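Local structure of B- and T-lymphocyte attenuator (Mus musculus, 1XAU) at residues 14-20 with 105-110; 34-40 with 74-79; 43-47 with 69-73; 46-50 with 78-82. The protein acts as an inhibitory receptor on lymphocytes that dampens antigen receptor signalling through SHP-1 and SHP-2, and binds TNFRSF14 (HVEM) through the extracellular immunoglobulin domain described here. All blocks are in the same frame, centred on the assembly; numbering follows the deposited sequence.

Contact 1: 14-20 with 105-110; sequences VQLNIKR and INSHSV. With CD (cadmium ion), chain B.
Ile18 pushes its CD1 into a notch between Ser107 and His108, 3.5 Å from His108 O and 3.6 Å from Ser107 OG. Its CG2 leans on the same carbonyl and reaches on to Val110. The notch is shaped by Ser107, whose OG donates to the carbonyl O of the next residue, His108. Leu16 fills the next hollow. Its CB meets Ser107 CB at 3.7 Å, and its CG lies against Ile105 CG2. Farther along, Val14 CG1 meets Ile105 CD1 at 3.6 Å, the two side chains crossing at about a right angle. At the other end Arg20 folds over His108. With its CG anti to the backbone N (chi1 -160°), that carbon sits over the ring face, 4.0 Å from the ring centroid. The ring holds a cadmium ion by NE2 at 2.3 Å, with waters as the other ligands. No direct hydrogen bond joins the segments. Water 1 links Leu16 O and Ile18 O to His108 N, and water 2 links Leu16 N to Asn106 O. Strand 15-16 is the outermost of its sheet, and Gln15 and Asn17 pair with strand 32-39. Residues 105-110 belong to strand 103-114, beside strand 92-100.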
loop_
_atom_site.group_PDB
_atom_site.type_symbol
_atom_site.label_atom_id
_atom_site.label_comp_id
_atom_site.label_asym_id
_atom_site.label_seq_id
_atom_site.Cartn_x
_atom_site.Cartn_y
_atom_site.Cartn_z
ATOM N N VAL A 14 -12.332 5.448 -10.543
ATOM C CA VAL A 14 -11.045 5.398 -9.789
ATOM C C VAL A 14 -11.022 4.068 -9.053
ATOM O O VAL A 14 -11.995 3.721 -8.375
ATOM C CB VAL A 14 -10.935 6.556 -8.758
ATOM C CG1 VAL A 14 -9.757 6.333 -7.806
ATOM C CG2 VAL A 14 -10.740 7.937 -9.521
ATOM N N GLN A 15 -9.943 3.308 -9.209
ATOM C CA GLN A 15 -9.898 2.023 -8.538
ATOM C C GLN A 15 -8.525 1.807 -7.917
ATOM O O GLN A 15 -7.541 2.245 -8.486
ATOM C CB GLN A 15 -10.049 0.891 -9.537
ATOM C CG GLN A 15 -11.208 0.953 -10.404
ATOM C CD GLN A 15 -11.372 -0.344 -11.186
ATOM O OE1 GLN A 15 -10.542 -0.699 -12.061
ATOM N NE2 GLN A 15 -12.439 -1.085 -10.844
ATOM N N LEU A 16 -8.480 1.049 -6.822
ATOM C CA LEU A 16 -7.184 0.678 -6.175
ATOM C C LEU A 16 -7.145 -0.836 -6.425
ATOM O O LEU A 16 -8.043 -1.592 -5.997
ATOM C CB LEU A 16 -7.267 1.020 -4.682
ATOM C CG LEU A 16 -7.513 2.480 -4.396
ATOM C CD1 LEU A 16 -7.479 2.708 -2.867
ATOM C CD2 LEU A 16 -6.449 3.367 -5.062
ATOM N N ASN A 17 -6.122 -1.253 -7.169
ATOM C CA ASN A 17 -6.056 -2.588 -7.680
ATOM C C ASN A 17 -5.038 -3.608 -7.160
ATOM O O ASN A 17 -4.418 -4.325 -7.928
ATOM C CB ASN A 17 -5.993 -2.493 -9.215
ATOM C CG ASN A 17 -7.329 -1.993 -9.833
ATOM O OD1 ASN A 17 -8.384 -2.139 -9.231
ATOM N ND2 ASN A 17 -7.280 -1.443 -11.054
ATOM N N ILE A 18 -4.864 -3.669 -5.851
ATOM C CA ILE A 18 -4.013 -4.718 -5.282
ATOM C C ILE A 18 -4.851 -5.991 -5.583
ATOM O O ILE A 18 -6.074 -5.949 -5.427
ATOM C CB ILE A 18 -3.933 -4.500 -3.772
ATOM C CG1 ILE A 18 -3.019 -3.304 -3.507
ATOM C CG2 ILE A 18 -3.449 -5.794 -3.014
ATOM C CD1 ILE A 18 -2.912 -2.952 -2.004
ATOM N N LYS A 19 -4.221 -7.084 -5.997
ATOM C CA LYS A 19 -4.977 -8.329 -6.243
ATOM C C LYS A 19 -5.503 -8.940 -4.976
ATOM O O LYS A 19 -4.825 -8.892 -3.946
ATOM C CB LYS A 19 -4.089 -9.360 -6.930
ATOM C CG LYS A 19 -4.097 -9.212 -8.451
ATOM C CD LYS A 19 -3.247 -10.322 -9.114
ATOM C CE LYS A 19 -4.146 -11.389 -9.753
ATOM N NZ LYS A 19 -5.151 -10.774 -10.759
ATOM N N ARG A 20 -6.681 -9.552 -5.056
ATOM C CA ARG A 20 -7.294 -10.193 -3.891
ATOM C C ARG A 20 -6.386 -11.293 -3.365
ATOM O O ARG A 20 -5.711 -11.933 -4.127
ATOM C CB ARG A 20 -8.635 -10.811 -4.275
ATOM C CG ARG A 20 -9.559 -11.064 -3.097
ATOM C CD ARG A 20 -10.728 -11.972 -3.560
ATOM N NE ARG A 20 -12.030 -11.307 -3.516
ATOM C CZ ARG A 20 -12.576 -10.771 -2.420
ATOM N NH1 ARG A 20 -11.915 -10.824 -1.258
ATOM N NH2 ARG A 20 -13.765 -10.145 -2.489
ATOM N N ILE A 105 -12.586 5.027 -1.210
ATOM C CA ILE A 105 -12.336 3.926 -2.080
ATOM C C ILE A 105 -11.293 3.080 -1.340
ATOM O O ILE A 105 -10.342 3.639 -0.810
ATOM C CB ILE A 105 -11.794 4.415 -3.420
ATOM C CG1 ILE A 105 -12.865 5.317 -4.084
ATOM C CG2 ILE A 105 -11.412 3.220 -4.267
ATOM C CD1 ILE A 105 -12.362 6.045 -5.312
ATOM N N ASN A 106 -11.460 1.768 -1.325
ATOM C CA ASN A 106 -10.516 0.899 -0.606
ATOM C C ASN A 106 -9.945 -0.162 -1.528
ATOM O O ASN A 106 -10.392 -0.318 -2.681
ATOM C CB ASN A 106 -11.222 0.223 0.566
ATOM C CG ASN A 106 -11.534 1.204 1.718
ATOM O OD1 ASN A 106 -12.681 1.434 2.009
ATOM N ND2 ASN A 106 -10.515 1.767 2.357
ATOM N N SER A 107 -8.963 -0.909 -1.038
ATOM C CA SER A 107 -8.368 -1.931 -1.876
ATOM C C SER A 107 -8.419 -3.210 -1.116
ATOM O O SER A 107 -8.737 -3.222 0.051
ATOM C CB SER A 107 -6.854 -1.700 -2.138
ATOM O OG SER A 107 -6.102 -1.764 -0.906
ATOM N N HIS A 108 -8.021 -4.273 -1.800
ATOM C CA HIS A 108 -7.887 -5.536 -1.157
ATOM C C HIS A 108 -6.553 -5.435 -0.336
ATOM O O HIS A 108 -5.733 -4.524 -0.562
ATOM C CB HIS A 108 -7.751 -6.623 -2.226
ATOM C CG HIS A 108 -9.056 -6.931 -2.909
ATOM N ND1 HIS A 108 -10.172 -7.264 -2.176
ATOM C CD2 HIS A 108 -9.456 -6.863 -4.206
ATOM C CE1 HIS A 108 -11.214 -7.389 -2.986
ATOM N NE2 HIS A 108 -10.806 -7.152 -4.219
ATOM N N SER A 109 -6.329 -6.382 0.575
ATOM C CA SER A 109 -5.145 -6.320 1.412
ATOM C C SER A 109 -4.008 -7.178 0.847
ATOM O O SER A 109 -4.231 -8.111 0.040
ATOM C CB SER A 109 -5.490 -6.847 2.831
ATOM O OG SER A 109 -5.937 -8.188 2.707
ATOM N N VAL A 110 -2.792 -6.823 1.238
ATOM C CA VAL A 110 -1.593 -7.622 0.925
ATOM C C VAL A 110 -1.043 -8.005 2.283
ATOM O O VAL A 110 -0.884 -7.152 3.165
ATOM C CB VAL A 110 -0.540 -6.863 0.022
ATOM C CG1 VAL A 110 -0.336 -5.469 0.468
ATOM C CG2 VAL A 110 0.782 -7.632 -0.020
HETATM CD CD CD B . -11.859 -7.089 -6.245
HETATM O O HOH W 1 -7.597 -3.811 -4.534
HETATM O O HOH W 2 -10.857 0.236 -5.552
HETATM O O HOH W 3 -14.061 -6.656 -4.840
HETATM O O HOH W 4 -12.386 -9.207 -6.148
HETATM O O HOH W 5 -13.058 -7.904 -8.203
HETATM O O HOH W 6 -10.475 -7.592 -7.267
#

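Contact 2: 34-40 with 74-79; sequences IECPVKY and RSVPVF
Cys36 and Phe79 form an antiparallel hydrogen-bonded pair, and Pro37 with Val78 the non-hydrogen-bonded pair beside it. Cys36 N gives a 2.7 Å bond to Phe79 O, and Phe79 N returns one of 2.9 Å to Cys36 O. Val38 N to Pro77 O, at 3.0 Å, adds one more bond just before strand 78-83 begins. Pro37 CA makes a CA-H...O contact of 3.5 Å to Pro77 O. On the inner face Val38 lies side by side with Phe79, CG2 to CB at 4.2 Å. The Tyr40 ring, with CG between the backbone N and the carbonyl carbon (chi1 61°), comes near Pro77, and Tyr40 CE2 meets Pro77 CG obliquely at 3.8 Å. On the other face Glu35 CB packs on Val78 CG1 at 3.5 Å. Glu35 and Arg74 are paired as a salt bridge, but the modelled atoms are too close for its detail to be trusted. Arg74 also pairs with Glu71. Cys36 carries the disulfide to Cys96 across the sandwich, the hallmark of the immunoglobulin fold.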
loop_
_atom_site.group_PDB
_atom_site.type_symbol
_atom_site.label_atom_id
_atom_site.label_comp_id
_atom_site.label_asym_id
_atom_site.label_seq_id
_atom_site.Cartn_x
_atom_site.Cartn_y
_atom_site.Cartn_z
ATOM N N ILE A 34 5.795 -2.676 -1.160
ATOM C CA ILE A 34 4.523 -3.216 -1.623
ATOM C C ILE A 34 3.885 -2.147 -2.488
ATOM O O ILE A 34 4.186 -0.954 -2.398
ATOM C CB ILE A 34 3.602 -3.657 -0.512
ATOM C CG1 ILE A 34 3.349 -2.538 0.427
ATOM C CG2 ILE A 34 4.249 -4.901 0.184
ATOM C CD1 ILE A 34 2.436 -3.007 1.641
ATOM N N GLU A 35 3.029 -2.601 -3.380
ATOM C CA GLU A 35 2.514 -1.705 -4.395
ATOM C C GLU A 35 1.016 -1.673 -4.443
ATOM O O GLU A 35 0.377 -2.713 -4.327
ATOM C CB GLU A 35 2.976 -2.248 -5.743
ATOM C CG GLU A 35 4.501 -2.274 -5.900
ATOM C CD GLU A 35 4.928 -2.687 -7.284
ATOM O OE1 GLU A 35 4.103 -3.182 -8.128
ATOM O OE2 GLU A 35 6.116 -2.497 -7.540
ATOM N N CYS A 36 0.504 -0.505 -4.807
ATOM C CA CYS A 36 -0.957 -0.333 -4.953
ATOM C C CYS A 36 -1.216 0.263 -6.330
ATOM O O CYS A 36 -1.063 1.464 -6.498
ATOM C CB CYS A 36 -1.407 0.585 -3.827
ATOM S SG CYS A 36 -3.052 1.364 -3.887
ATOM N N PRO A 37 -1.523 -0.556 -7.336
ATOM C CA PRO A 37 -1.795 -0.009 -8.691
ATOM C C PRO A 37 -3.050 0.910 -8.583
ATOM O O PRO A 37 -4.018 0.567 -7.893
ATOM C CB PRO A 37 -2.100 -1.252 -9.503
ATOM C CG PRO A 37 -1.348 -2.299 -8.878
ATOM C CD PRO A 37 -1.584 -2.039 -7.377
ATOM N N VAL A 38 -3.050 2.056 -9.237
ATOM C CA VAL A 38 -4.176 2.987 -9.151
ATOM C C VAL A 38 -4.672 3.382 -10.521
ATOM O O VAL A 38 -3.876 3.941 -11.339
ATOM C CB VAL A 38 -3.775 4.305 -8.407
ATOM C CG1 VAL A 38 -4.985 5.217 -8.188
ATOM C CG2 VAL A 38 -3.116 3.938 -7.002
ATOM N N LYS A 39 -5.937 3.079 -10.794
ATOM C CA LYS A 39 -6.546 3.492 -12.069
ATOM C C LYS A 39 -7.326 4.804 -11.785
ATOM O O LYS A 39 -8.126 4.874 -10.882
ATOM C CB LYS A 39 -7.547 2.437 -12.575
ATOM C CG LYS A 39 -8.211 2.840 -13.921
ATOM C CD LYS A 39 -9.309 1.801 -14.298
ATOM C CE LYS A 39 -9.841 2.003 -15.718
ATOM N NZ LYS A 39 -10.323 3.412 -15.992
ATOM N N TYR A 40 -7.068 5.876 -12.515
ATOM C CA TYR A 40 -7.834 7.090 -12.245
ATOM C C TYR A 40 -8.098 7.730 -13.597
ATOM O O TYR A 40 -7.501 7.284 -14.592
ATOM C CB TYR A 40 -7.127 8.025 -11.259
ATOM C CG TYR A 40 -5.796 8.523 -11.695
ATOM C CD1 TYR A 40 -5.668 9.718 -12.420
ATOM C CD2 TYR A 40 -4.649 7.840 -11.339
ATOM C CE1 TYR A 40 -4.377 10.213 -12.777
ATOM C CE2 TYR A 40 -3.402 8.305 -11.662
ATOM C CZ TYR A 40 -3.268 9.495 -12.379
ATOM O OH TYR A 40 -1.982 9.919 -12.625
ATOM N N ARG A 74 5.304 2.301 -15.511
ATOM C CA ARG A 74 4.418 1.169 -15.798
ATOM C C ARG A 74 3.194 1.529 -16.623
ATOM O O ARG A 74 2.978 2.682 -16.985
ATOM C CB ARG A 74 3.933 0.521 -14.505
ATOM C CG ARG A 74 5.008 0.257 -13.517
ATOM C CD ARG A 74 4.495 -0.584 -12.394
ATOM N NE ARG A 74 5.613 -1.029 -11.571
ATOM C CZ ARG A 74 5.544 -1.253 -10.261
ATOM N NH1 ARG A 74 4.408 -1.082 -9.601
ATOM N NH2 ARG A 74 6.624 -1.648 -9.606
ATOM N N SER A 75 2.390 0.517 -16.916
ATOM C CA SER A 75 1.167 0.697 -17.702
ATOM C C SER A 75 0.149 1.488 -16.861
ATOM O O SER A 75 -0.493 2.445 -17.341
ATOM C CB SER A 75 0.609 -0.683 -18.069
ATOM O OG SER A 75 0.795 -1.551 -16.956
ATOM N N VAL A 76 0.038 1.086 -15.600
ATOM C CA VAL A 76 -0.839 1.735 -14.640
ATOM C C VAL A 76 0.035 2.412 -13.555
ATOM O O VAL A 76 1.034 1.841 -13.125
ATOM C CB VAL A 76 -1.755 0.678 -13.975
ATOM C CG1 VAL A 76 -2.550 1.312 -12.818
ATOM C CG2 VAL A 76 -2.709 0.085 -15.040
ATOM N N PRO A 77 -0.304 3.636 -13.136
ATOM C CA PRO A 77 0.539 4.259 -12.095
ATOM C C PRO A 77 0.454 3.353 -10.863
ATOM O O PRO A 77 -0.543 2.657 -10.672
ATOM C CB PRO A 77 -0.134 5.611 -11.850
ATOM C CG PRO A 77 -0.931 5.867 -13.122
ATOM C CD PRO A 77 -1.455 4.500 -13.467
ATOM N N VAL A 78 1.516 3.347 -10.062
ATOM C CA VAL A 78 1.560 2.518 -8.888
ATOM C C VAL A 78 1.981 3.362 -7.685
ATOM O O VAL A 78 2.943 4.136 -7.767
ATOM C CB VAL A 78 2.579 1.383 -9.074
ATOM C CG1 VAL A 78 2.580 0.554 -7.847
ATOM C CG2 VAL A 78 2.153 0.440 -10.278
ATOM N N PHE A 79 1.208 3.284 -6.619
ATOM C CA PHE A 79 1.563 3.972 -5.373
ATOM C C PHE A 79 2.312 2.930 -4.550
ATOM O O PHE A 79 1.840 1.827 -4.390
ATOM C CB PHE A 79 0.293 4.434 -4.641
ATOM C CG PHE A 79 0.560 5.194 -3.447
ATOM C CD1 PHE A 79 1.413 6.288 -3.482
ATOM C CD2 PHE A 79 -0.099 4.849 -2.241
ATOM C CE1 PHE A 79 1.637 7.059 -2.307
ATOM C CE2 PHE A 79 0.102 5.606 -1.051
ATOM C CZ PHE A 79 0.986 6.702 -1.090
#

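Contact 3: 43-47 with 69-73; sequences HRPNV and SWEEN
The nearest CA atoms of residues 43-47 and 69-73, those of Val47 and Trp70, are 10.1 Å apart. No beta ladder joins the segments, so side chains bridge the gap at one end of the immunoglobulin beta sandwich. The link is a cation-pi stack. The guanidinium of Arg44 lies flat on the indole of Trp70, with planes 2° apart and CZ 3.5 Å from the centroid of the five-membered ring. A bend at chi3 (85°) lets the aliphatic part cover the rest of the indole, and CD stands 3.6 Å from the centroid of the six-membered ring. The two side chains run past each other in opposite directions. Glu72 approaches the guanidinium at its edge, near its plane. Its OE2 forms a salt bridge to Arg44 NH1 at 3.1 Å, which would help to hold the guanidinium flat on the ring. Val47 CG2 reaches Trp70 CZ2 at 3.9 Å, crossing the indole side chain at about a right angle. Trp70 also meets Phe79 and Val38 of the sheet it belongs to. At the indole edge, in the ring plane, water 7 accepts from Trp70 NE1 at 3.3 Å and from Val47 N at 3.0 Å.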
loop_
_atom_site.group_PDB
_atom_site.type_symbol
_atom_site.label_atom_id
_atom_site.label_comp_id
_atom_site.label_asym_id
_atom_site.label_seq_id
_atom_site.Cartn_x
_atom_site.Cartn_y
_atom_site.Cartn_z
ATOM N N HIS A 43 -7.417 13.475 -12.479
ATOM C CA HIS A 43 -6.376 13.776 -11.518
ATOM C C HIS A 43 -6.070 12.622 -10.582
ATOM O O HIS A 43 -6.953 11.858 -10.264
ATOM C CB HIS A 43 -6.803 14.983 -10.723
ATOM C CG HIS A 43 -6.900 16.205 -11.573
ATOM N ND1 HIS A 43 -8.050 16.971 -11.661
ATOM C CD2 HIS A 43 -5.994 16.765 -12.414
ATOM C CE1 HIS A 43 -7.829 17.964 -12.512
ATOM N NE2 HIS A 43 -6.597 17.862 -12.979
ATOM N N ARG A 44 -4.811 12.536 -10.181
ATOM C CA ARG A 44 -4.335 11.452 -9.319
ATOM C C ARG A 44 -4.877 11.641 -7.929
ATOM O O ARG A 44 -4.805 12.734 -7.301
ATOM C CB ARG A 44 -2.791 11.431 -9.364
ATOM C CG ARG A 44 -2.166 10.205 -8.773
ATOM C CD ARG A 44 -0.694 10.213 -9.256
ATOM N NE ARG A 44 0.022 11.053 -8.316
ATOM C CZ ARG A 44 1.327 11.321 -8.396
ATOM N NH1 ARG A 44 2.048 10.778 -9.386
ATOM N NH2 ARG A 44 1.876 12.161 -7.510
ATOM N N PRO A 45 -5.478 10.600 -7.390
ATOM C CA PRO A 45 -6.025 10.736 -6.023
ATOM C C PRO A 45 -4.913 10.777 -4.931
ATOM O O PRO A 45 -3.826 10.390 -5.224
ATOM C CB PRO A 45 -6.896 9.467 -5.861
ATOM C CG PRO A 45 -6.329 8.538 -6.824
ATOM C CD PRO A 45 -5.937 9.363 -8.040
ATOM N N ASN A 46 -5.205 11.275 -3.721
ATOM C CA ASN A 46 -4.208 11.297 -2.628
ATOM C C ASN A 46 -4.519 9.928 -2.003
ATOM O O ASN A 46 -5.572 9.722 -1.420
ATOM C CB ASN A 46 -4.531 12.377 -1.586
ATOM C CG ASN A 46 -3.519 12.415 -0.425
ATOM O OD1 ASN A 46 -2.526 11.650 -0.376
ATOM N ND2 ASN A 46 -3.732 13.350 0.500
ATOM N N VAL A 47 -3.587 9.016 -2.119
ATOM C CA VAL A 47 -3.820 7.686 -1.597
ATOM C C VAL A 47 -3.015 7.485 -0.329
ATOM O O VAL A 47 -1.903 8.014 -0.261
ATOM C CB VAL A 47 -3.316 6.682 -2.597
ATOM C CG1 VAL A 47 -3.542 5.211 -2.061
ATOM C CG2 VAL A 47 -4.097 6.874 -3.946
ATOM N N SER A 69 6.056 6.499 -2.546
ATOM C CA SER A 69 6.421 7.139 -3.828
ATOM C C SER A 69 5.386 6.700 -4.868
ATOM O O SER A 69 4.591 5.737 -4.679
ATOM C CB SER A 69 7.812 6.704 -4.332
ATOM O OG SER A 69 7.844 5.407 -4.903
ATOM N N TRP A 70 5.427 7.388 -6.005
ATOM C CA TRP A 70 4.573 7.018 -7.116
ATOM C C TRP A 70 5.493 6.538 -8.245
ATOM O O TRP A 70 6.543 7.121 -8.491
ATOM C CB TRP A 70 3.697 8.199 -7.583
ATOM C CG TRP A 70 2.528 8.403 -6.774
ATOM C CD1 TRP A 70 2.416 9.222 -5.708
ATOM C CD2 TRP A 70 1.233 7.847 -7.009
ATOM N NE1 TRP A 70 1.111 9.244 -5.269
ATOM C CE2 TRP A 70 0.365 8.401 -6.054
ATOM C CE3 TRP A 70 0.724 6.943 -7.947
ATOM C CZ2 TRP A 70 -1.003 8.091 -6.002
ATOM C CZ3 TRP A 70 -0.664 6.614 -7.891
ATOM C CH2 TRP A 70 -1.497 7.186 -6.937
ATOM N N GLU A 71 5.138 5.439 -8.902
ATOM C CA GLU A 71 5.926 4.967 -10.024
ATOM C C GLU A 71 5.041 5.063 -11.267
ATOM O O GLU A 71 3.869 4.648 -11.243
ATOM C CB GLU A 71 6.357 3.518 -9.833
ATOM C CG GLU A 71 7.173 3.257 -8.611
ATOM C CD GLU A 71 7.703 1.804 -8.573
ATOM O OE1 GLU A 71 7.472 1.049 -9.566
ATOM O OE2 GLU A 71 8.351 1.417 -7.551
ATOM N N GLU A 72 5.623 5.649 -12.326
ATOM C CA GLU A 72 4.975 5.826 -13.630
ATOM C C GLU A 72 5.691 4.968 -14.678
ATOM O O GLU A 72 5.303 4.934 -15.843
ATOM C CB GLU A 72 4.978 7.313 -14.048
ATOM C CG GLU A 72 4.057 8.187 -13.144
ATOM C CD GLU A 72 4.795 8.905 -11.997
ATOM O OE1 GLU A 72 5.933 8.492 -11.639
ATOM O OE2 GLU A 72 4.223 9.885 -11.435
ATOM N N ASN A 73 6.737 4.270 -14.248
ATOM C CA ASN A 73 7.503 3.356 -15.128
ATOM C C ASN A 73 6.632 2.131 -15.461
ATOM O O ASN A 73 7.166 1.032 -15.642
ATOM C CB ASN A 73 8.759 2.838 -14.409
ATOM C CG ASN A 73 8.409 1.993 -13.189
ATOM O OD1 ASN A 73 7.217 1.771 -12.899
ATOM N ND2 ASN A 73 9.425 1.509 -12.474
HETATM O O HOH W 7 -0.826 10.014 -2.724
#

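Contact 4: 46-50 with 78-82; sequences NVTWC and VFVLH
The indole of Trp49 has Leu81 CB over one face, 3.6 Å from the centroid of its five-membered ring. The Phe79 ring is slid to one side of that five-membered ring, with planes 17° apart, so the two rings barely overlap and their centroids are 4.7 Å apart. This is the core of the immunoglobulin beta sandwich. Strand 47-50 in one sheet crosses strand 78-82 in the other at -40°, with 8.5 Å between their axes. Trp49 is probably the tryptophan that packs on the intersheet disulfide in this fold, since it touches Cys36, which is bonded to Cys96. With CG anti to the carbonyl carbon (chi1 -78°), its indole reaches across the gap toward the other strand. The CZ2 corner then lies 3.6 Å from Phe79 O. Thr68 and Ile34 also touch this indole. The Phe79 ring has Val47 on it off-centre, the two side chains passing in opposite directions, and Val47 CG1 meets Phe79 CD2 at 3.5 Å. No hydrogen bond crosses between the two strands here, and apolar packing joins them. The nearest approach is a tight one, Trp49 NE1 to Phe79 CE2 at 3.1 Å.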
loop_
_atom_site.group_PDB
_atom_site.type_symbol
_atom_site.label_atom_id
_atom_site.label_comp_id
_atom_site.label_asym_id
_atom_site.label_seq_id
_atom_site.Cartn_x
_atom_site.Cartn_y
_atom_site.Cartn_z
ATOM N N ASN A 46 -5.205 11.275 -3.721
ATOM C CA ASN A 46 -4.208 11.297 -2.628
ATOM C C ASN A 46 -4.519 9.928 -2.003
ATOM O O ASN A 46 -5.572 9.722 -1.420
ATOM C CB ASN A 46 -4.531 12.377 -1.586
ATOM C CG ASN A 46 -3.519 12.415 -0.425
ATOM O OD1 ASN A 46 -2.526 11.650 -0.376
ATOM N ND2 ASN A 46 -3.732 13.350 0.500
ATOM N N VAL A 47 -3.587 9.016 -2.119
ATOM C CA VAL A 47 -3.820 7.686 -1.597
ATOM C C VAL A 47 -3.015 7.485 -0.329
ATOM O O VAL A 47 -1.903 8.014 -0.261
ATOM C CB VAL A 47 -3.316 6.682 -2.597
ATOM C CG1 VAL A 47 -3.542 5.211 -2.061
ATOM C CG2 VAL A 47 -4.097 6.874 -3.946
ATOM N N THR A 48 -3.553 6.743 0.621
ATOM C CA THR A 48 -2.796 6.511 1.852
ATOM C C THR A 48 -2.720 5.028 2.186
ATOM O O THR A 48 -3.525 4.273 1.722
ATOM C CB THR A 48 -3.384 7.297 3.034
ATOM O OG1 THR A 48 -4.684 6.866 3.302
ATOM C CG2 THR A 48 -3.569 8.786 2.658
ATOM N N TRP A 49 -1.748 4.622 2.987
ATOM C CA TRP A 49 -1.639 3.198 3.314
ATOM C C TRP A 49 -2.242 3.013 4.693
ATOM O O TRP A 49 -2.151 3.915 5.561
ATOM C CB TRP A 49 -0.163 2.783 3.375
ATOM C CG TRP A 49 0.412 2.607 1.985
ATOM C CD1 TRP A 49 1.111 3.541 1.212
ATOM C CD2 TRP A 49 0.282 1.452 1.191
ATOM N NE1 TRP A 49 1.436 2.984 -0.013
ATOM C CE2 TRP A 49 0.941 1.704 -0.056
ATOM C CE3 TRP A 49 -0.336 0.204 1.404
ATOM C CZ2 TRP A 49 1.012 0.741 -1.064
ATOM C CZ3 TRP A 49 -0.272 -0.750 0.413
ATOM C CH2 TRP A 49 0.425 -0.478 -0.835
ATOM N N CYS A 50 -2.777 1.821 4.900
ATOM C CA CYS A 50 -3.371 1.446 6.168
ATOM C C CYS A 50 -2.791 0.092 6.567
ATOM O O CYS A 50 -2.395 -0.686 5.708
ATOM C CB CYS A 50 -4.884 1.217 6.072
ATOM S SG CYS A 50 -5.826 2.622 5.445
ATOM N N VAL A 78 1.516 3.347 -10.062
ATOM C CA VAL A 78 1.560 2.518 -8.888
ATOM C C VAL A 78 1.981 3.362 -7.685
ATOM O O VAL A 78 2.943 4.136 -7.767
ATOM C CB VAL A 78 2.579 1.383 -9.074
ATOM C CG1 VAL A 78 2.580 0.554 -7.847
ATOM C CG2 VAL A 78 2.153 0.440 -10.278
ATOM N N PHE A 79 1.208 3.284 -6.619
ATOM C CA PHE A 79 1.563 3.972 -5.373
ATOM C C PHE A 79 2.312 2.930 -4.550
ATOM O O PHE A 79 1.840 1.827 -4.390
ATOM C CB PHE A 79 0.293 4.434 -4.641
ATOM C CG PHE A 79 0.560 5.194 -3.447
ATOM C CD1 PHE A 79 1.413 6.288 -3.482
ATOM C CD2 PHE A 79 -0.099 4.849 -2.241
ATOM C CE1 PHE A 79 1.637 7.059 -2.307
ATOM C CE2 PHE A 79 0.102 5.606 -1.051
ATOM C CZ PHE A 79 0.986 6.702 -1.090
ATOM N N VAL A 80 3.487 3.270 -4.058
ATOM C CA VAL A 80 4.337 2.311 -3.408
ATOM C C VAL A 80 4.688 2.652 -1.973
ATOM O O VAL A 80 4.878 3.829 -1.670
ATOM C CB VAL A 80 5.630 2.331 -4.232
ATOM C CG1 VAL A 80 6.561 1.245 -3.810
ATOM C CG2 VAL A 80 5.230 2.192 -5.722
ATOM N N LEU A 81 4.779 1.637 -1.134
ATOM C CA LEU A 81 5.204 1.770 0.265
ATOM C C LEU A 81 6.577 1.112 0.315
ATOM O O LEU A 81 6.725 -0.098 0.037
ATOM C CB LEU A 81 4.181 1.084 1.192
ATOM C CG LEU A 81 4.633 1.118 2.662
ATOM C CD1 LEU A 81 4.556 2.610 3.163
ATOM C CD2 LEU A 81 3.713 0.195 3.496
ATOM N N HIS A 82 7.589 1.858 0.761
ATOM C CA HIS A 82 8.981 1.345 0.799
ATOM C C HIS A 82 9.454 1.169 2.231
ATOM O O HIS A 82 9.403 2.128 3.016
ATOM C CB HIS A 82 9.915 2.364 0.203
ATOM C CG HIS A 82 9.598 2.723 -1.210
ATOM N ND1 HIS A 82 10.197 2.108 -2.276
ATOM C CD2 HIS A 82 8.807 3.695 -1.721
ATOM C CE1 HIS A 82 9.783 2.688 -3.399
ATOM N NE2 HIS A 82 8.946 3.654 -3.093
#

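All four contacts lie in one V-type immunoglobulin domain, with centres 7 to 14 Å apart. Contact 2 is made within a sheet, joining neighbouring strands 32-39 and 78-83. Contact 4 crosses from strand 78-83 to strand 47-52 of the opposite sheet, and shares Val78 and Phe79 with contact 2. Contact 3 starts from the same part of the chain as contact 4 and reaches strand 66-71, the neighbour of 78-83. Contact 1 closes the longest loop, with the other three nested inside it. It joins residues 14-20, beside strand 32-39, to strand 103-114 of the opposite sheet. Together they tie both sheets of the ectodomain sandwich into one packed unit.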